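Chitin-binding type-4 domain-containing protein (Photorhabdus laumondii subsp. laumondii, PDB 6T5Z) probably acts as a copper-dependent lytic polysaccharide monooxygenase of family AA10 that cleaves chitin oxidatively. Local coordinates at residues A[1-15]-A[22-36]. Residues are numbered along the deposited sequence; the frame is centred on the assembly and turned at random. Where two conformers were deposited one is given.
Sequences HGYIDSPGSRAFLCS and NMDCGLVKYEPQSLE. With CU (copper (II) ion), chain D.
With CG set beside its backbone N (chi1 -74°), the His-1 ring curls back so that ND1 and the terminal N chelate one copper ion, while its CD2 edge meets Ser-34 OG in the ring plane at 3.4 Å. Tyr-3 instead holds CG between its backbone N and carbonyl carbon (chi1 58°), laying the ring against the turn at 31-34: Pro-32 CG sits over one face, offset toward the rim, and Gln-33 CB meets the edge, 3.8 Å from Tyr-3 CD2. Gly-2 N donates a weak bond to Gln-33 O, and Gln-33 CA returns a CA-H...O contact to Gly-2 O. The N and ND1 of His-1, with His-90, form the histidine brace of lytic polysaccharide monooxygenases; two waters complete the copper site, and the type I turn from Glu-31 to Ser-34 flanks its first ligand. The Glu-36 carboxylate stands nearly at right angles to the imidazole; Glu-36 OE1 stays 4.1 Å from His-1 NE2, short of a salt bridge, while Glu-36 OE2 bonds Asn-161. Deeper in, Ala-11 CB fits among Val-28 CG1 (3.6 Å), Pro-32 CB and Leu-35 CD1, joining the short helix 10-14 to the loop that leads into strand 36-38. At the far end Asn-22 clasps the same helix twice. Asn-22 ND2 donates to a lone pair of Arg-10 O (3.1 Å), and that oxygen lies in the plane of the Asn-22 amide; the backbone N gives Leu-13 O a nearly straight bond (175°) from above the carbonyl plane. OD1 accepts from Lys-71 N, so both ends of the amide are engaged and its rotation is fixed. Cys-14 SG bonds covalently to Cys-25 SG (2.0 Å), and one water donates to both Cys-14 O and Asn-22 O.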
# COMPACT_ATOMS: atom_id res chain seq x y z
N HIS A 1 11.14 -5.09 7.15
CA HIS A 1 11.29 -4.32 5.91
C HIS A 1 10.84 -5.09 4.67
O HIS A 1 11.29 -6.20 4.43
CB HIS A 1 12.74 -3.86 5.74
CG HIS A 1 13.12 -2.75 6.67
ND1 HIS A 1 13.20 -2.91 8.03
CD2 HIS A 1 13.42 -1.45 6.42
CE1 HIS A 1 13.54 -1.77 8.59
NE2 HIS A 1 13.68 -0.86 7.64
N GLY A 2 9.95 -4.48 3.89
CA GLY A 2 9.47 -5.12 2.67
C GLY A 2 8.57 -4.21 1.88
O GLY A 2 8.18 -3.13 2.33
N TYR A 3 8.22 -4.67 0.67
CA TYR A 3 7.37 -3.88 -0.21
C TYR A 3 6.56 -4.82 -1.09
O TYR A 3 6.87 -6.01 -1.22
CB TYR A 3 8.21 -2.91 -1.06
CG TYR A 3 9.25 -3.62 -1.88
CD1 TYR A 3 8.94 -4.13 -3.13
CD2 TYR A 3 10.55 -3.80 -1.40
CE1 TYR A 3 9.88 -4.79 -3.89
CE2 TYR A 3 11.51 -4.46 -2.17
CZ TYR A 3 11.15 -4.95 -3.41
OH TYR A 3 12.09 -5.62 -4.18
N ILE A 4 5.52 -4.28 -1.71
CA ILE A 4 4.66 -5.02 -2.62
C ILE A 4 5.13 -4.77 -4.05
O ILE A 4 5.20 -3.62 -4.49
CB ILE A 4 3.19 -4.61 -2.46
CG1 ILE A 4 2.72 -4.95 -1.04
CG2 ILE A 4 2.33 -5.29 -3.53
CD1 ILE A 4 1.27 -4.51 -0.75
N ASP A 5 5.44 -5.85 -4.78
CA ASP A 5 5.86 -5.73 -6.17
C ASP A 5 4.86 -6.33 -7.16
O ASP A 5 5.13 -6.35 -8.37
CB ASP A 5 7.25 -6.32 -6.39
CG ASP A 5 7.33 -7.82 -6.16
OD1 ASP A 5 8.41 -8.37 -6.47
OD2 ASP A 5 6.37 -8.43 -5.65
N SER A 6 3.70 -6.78 -6.70
CA SER A 6 2.66 -7.26 -7.61
C SER A 6 1.30 -7.21 -6.92
O SER A 6 1.10 -7.89 -5.93
CB SER A 6 2.95 -8.68 -8.08
OG SER A 6 1.91 -9.15 -8.95
N PRO A 7 0.37 -6.36 -7.40
CA PRO A 7 0.54 -5.27 -8.37
C PRO A 7 1.58 -4.32 -7.82
O PRO A 7 1.58 -4.10 -6.59
CB PRO A 7 -0.85 -4.62 -8.45
CG PRO A 7 -1.62 -5.15 -7.27
CD PRO A 7 -1.01 -6.44 -6.86
N GLY A 8 2.49 -3.82 -8.66
CA GLY A 8 3.60 -3.03 -8.17
C GLY A 8 3.14 -1.82 -7.39
O GLY A 8 2.29 -1.05 -7.87
N SER A 9 3.67 -1.63 -6.18
CA SER A 9 3.25 -0.50 -5.36
C SER A 9 3.86 0.79 -5.89
O SER A 9 4.78 0.79 -6.71
CB SER A 9 3.67 -0.70 -3.91
OG SER A 9 5.07 -0.48 -3.78
N ARG A 10 3.35 1.91 -5.37
CA ARG A 10 3.82 3.22 -5.81
C ARG A 10 5.30 3.38 -5.52
O ARG A 10 6.06 3.86 -6.38
CB ARG A 10 3.00 4.31 -5.11
CG ARG A 10 3.32 5.75 -5.55
CD ARG A 10 2.53 6.74 -4.74
NE ARG A 10 1.11 6.67 -5.04
CZ ARG A 10 0.18 7.37 -4.39
NH1 ARG A 10 0.53 8.18 -3.40
NH2 ARG A 10 -1.10 7.26 -4.72
N ALA A 11 5.74 2.95 -4.33
CA ALA A 11 7.16 2.99 -4.00
C ALA A 11 7.98 2.02 -4.83
O ALA A 11 9.10 2.34 -5.26
CB ALA A 11 7.36 2.70 -2.51
N PHE A 12 7.45 0.81 -5.06
CA PHE A 12 8.16 -0.16 -5.88
C PHE A 12 8.41 0.39 -7.28
O PHE A 12 9.51 0.25 -7.82
CB PHE A 12 7.38 -1.48 -5.95
CG PHE A 12 7.92 -2.43 -6.99
CD1 PHE A 12 9.16 -3.03 -6.82
CD2 PHE A 12 7.22 -2.67 -8.17
CE1 PHE A 12 9.67 -3.89 -7.77
CE2 PHE A 12 7.73 -3.53 -9.13
CZ PHE A 12 8.95 -4.15 -8.92
N LEU A 13 7.39 1.02 -7.87
CA LEU A 13 7.54 1.55 -9.22
C LEU A 13 8.52 2.72 -9.27
O LEU A 13 9.05 3.01 -10.34
CB LEU A 13 6.17 1.97 -9.76
CG LEU A 13 5.16 0.84 -9.93
CD1 LEU A 13 3.86 1.39 -10.45
CD2 LEU A 13 5.68 -0.24 -10.85
N CYS A 14 8.77 3.37 -8.14
CA CYS A 14 9.82 4.39 -8.08
C CYS A 14 11.21 3.78 -8.17
O CYS A 14 12.15 4.47 -8.57
CB CYS A 14 9.72 5.17 -6.77
SG CYS A 14 8.30 6.24 -6.54
N SER A 15 11.36 2.50 -7.82
CA SER A 15 12.67 1.90 -7.64
C SER A 15 13.27 1.44 -8.97
O SER A 15 12.58 1.31 -9.99
CB SER A 15 12.59 0.72 -6.66
OG SER A 15 11.93 -0.38 -7.27
N ASN A 22 7.54 5.32 -11.90
CA ASN A 22 7.30 6.58 -11.21
C ASN A 22 8.65 7.27 -11.07
O ASN A 22 9.65 6.62 -10.76
CB ASN A 22 6.70 6.40 -9.81
CG ASN A 22 5.25 5.97 -9.85
OD1 ASN A 22 4.49 6.36 -10.74
ND2 ASN A 22 4.85 5.16 -8.86
N MET A 23 8.65 8.58 -11.27
CA MET A 23 9.86 9.36 -11.12
C MET A 23 9.63 10.49 -10.13
O MET A 23 8.51 10.76 -9.71
CB MET A 23 10.31 9.93 -12.46
CG MET A 23 10.84 8.88 -13.39
SD MET A 23 11.54 9.68 -14.83
CE MET A 23 12.68 10.84 -14.06
N ASP A 24 10.73 11.15 -9.77
CA ASP A 24 10.73 12.26 -8.82
C ASP A 24 10.18 11.84 -7.46
O ASP A 24 9.41 12.56 -6.82
CB ASP A 24 9.96 13.46 -9.37
CG ASP A 24 10.44 14.78 -8.79
OD1 ASP A 24 11.52 14.80 -8.15
OD2 ASP A 24 9.75 15.81 -8.98
N CYS A 25 10.65 10.68 -6.98
CA CYS A 25 10.19 10.08 -5.74
C CYS A 25 11.13 10.32 -4.56
O CYS A 25 10.85 9.84 -3.46
CB CYS A 25 10.02 8.57 -5.93
SG CYS A 25 8.88 8.07 -7.22
N GLY A 26 12.25 11.01 -4.77
CA GLY A 26 13.19 11.20 -3.69
C GLY A 26 13.80 9.88 -3.24
O GLY A 26 13.96 8.94 -4.02
N LEU A 27 14.11 9.81 -1.94
CA LEU A 27 14.81 8.65 -1.40
C LEU A 27 14.00 7.36 -1.53
O LEU A 27 14.61 6.28 -1.53
CB LEU A 27 15.15 8.89 0.07
CG LEU A 27 16.08 7.86 0.71
CD1 LEU A 27 17.46 7.88 0.04
CD2 LEU A 27 16.20 8.12 2.20
N VAL A 28 12.67 7.45 -1.66
CA VAL A 28 11.82 6.26 -1.83
C VAL A 28 12.41 5.31 -2.86
O VAL A 28 12.43 4.09 -2.68
CB VAL A 28 10.39 6.68 -2.24
CG1 VAL A 28 9.60 5.49 -2.70
CG2 VAL A 28 9.68 7.36 -1.11
N LYS A 29 12.88 5.88 -3.97
CA LYS A 29 13.47 5.11 -5.06
C LYS A 29 14.47 4.08 -4.56
O LYS A 29 14.53 2.96 -5.08
CB LYS A 29 14.15 6.06 -6.04
CG LYS A 29 14.95 5.33 -7.09
CD LYS A 29 15.49 6.29 -8.12
CE LYS A 29 16.40 5.59 -9.09
NZ LYS A 29 16.97 6.56 -10.07
N TYR A 30 15.24 4.42 -3.52
CA TYR A 30 16.36 3.60 -3.10
C TYR A 30 16.05 2.73 -1.89
O TYR A 30 16.88 1.89 -1.52
CB TYR A 30 17.57 4.48 -2.81
CG TYR A 30 17.92 5.31 -4.03
CD1 TYR A 30 18.51 4.72 -5.13
CD2 TYR A 30 17.60 6.66 -4.10
CE1 TYR A 30 18.81 5.46 -6.26
CE2 TYR A 30 17.89 7.41 -5.23
CZ TYR A 30 18.50 6.80 -6.30
OH TYR A 30 18.81 7.51 -7.45
N GLU A 31 14.88 2.88 -1.28
CA GLU A 31 14.48 2.01 -0.17
C GLU A 31 12.96 1.93 -0.08
O GLU A 31 12.34 2.33 0.92
CB GLU A 31 15.10 2.49 1.13
CG GLU A 31 15.03 3.95 1.32
CD GLU A 31 15.84 4.37 2.51
OE1 GLU A 31 16.97 3.85 2.64
OE2 GLU A 31 15.34 5.17 3.32
N PRO A 32 12.33 1.34 -1.10
CA PRO A 32 10.87 1.13 -1.05
C PRO A 32 10.44 0.19 0.05
O PRO A 32 9.25 0.14 0.36
CB PRO A 32 10.57 0.53 -2.43
CG PRO A 32 11.89 -0.17 -2.81
CD PRO A 32 12.97 0.68 -2.26
N GLN A 33 11.38 -0.55 0.65
CA GLN A 33 11.13 -1.49 1.74
C GLN A 33 11.00 -0.83 3.10
O GLN A 33 10.73 -1.53 4.09
CB GLN A 33 12.25 -2.54 1.81
CG GLN A 33 13.64 -2.04 2.34
CD GLN A 33 14.56 -1.51 1.21
OE1 GLN A 33 14.09 -1.14 0.14
NE2 GLN A 33 15.88 -1.50 1.46
N SER A 34 11.15 0.50 3.17
CA SER A 34 11.44 1.16 4.44
C SER A 34 10.33 2.08 4.93
O SER A 34 10.57 2.95 5.77
CB SER A 34 12.75 1.93 4.32
OG SER A 34 13.84 1.04 4.11
N LEU A 35 9.11 1.88 4.43
CA LEU A 35 7.98 2.75 4.79
C LEU A 35 7.34 2.22 6.09
O LEU A 35 6.26 1.64 6.12
CB LEU A 35 7.01 2.83 3.62
CG LEU A 35 7.53 3.75 2.49
CD1 LEU A 35 7.07 3.26 1.13
CD2 LEU A 35 7.03 5.15 2.72
N GLU A 36 8.06 2.46 7.18
CA GLU A 36 7.73 1.91 8.50
C GLU A 36 7.18 3.00 9.40
O GLU A 36 7.75 4.09 9.49
CB GLU A 36 8.96 1.28 9.14
CG GLU A 36 8.68 0.52 10.44
CD GLU A 36 9.95 0.05 11.11
OE1 GLU A 36 11.03 0.30 10.55
OE2 GLU A 36 9.88 -0.56 12.20
CU CU D . 12.35 -4.58 8.85
O HOH W 1 12.20 6.89 -9.87
O HOH W 2 14.45 -4.40 10.00
O HOH W 3 11.89 -3.34 10.76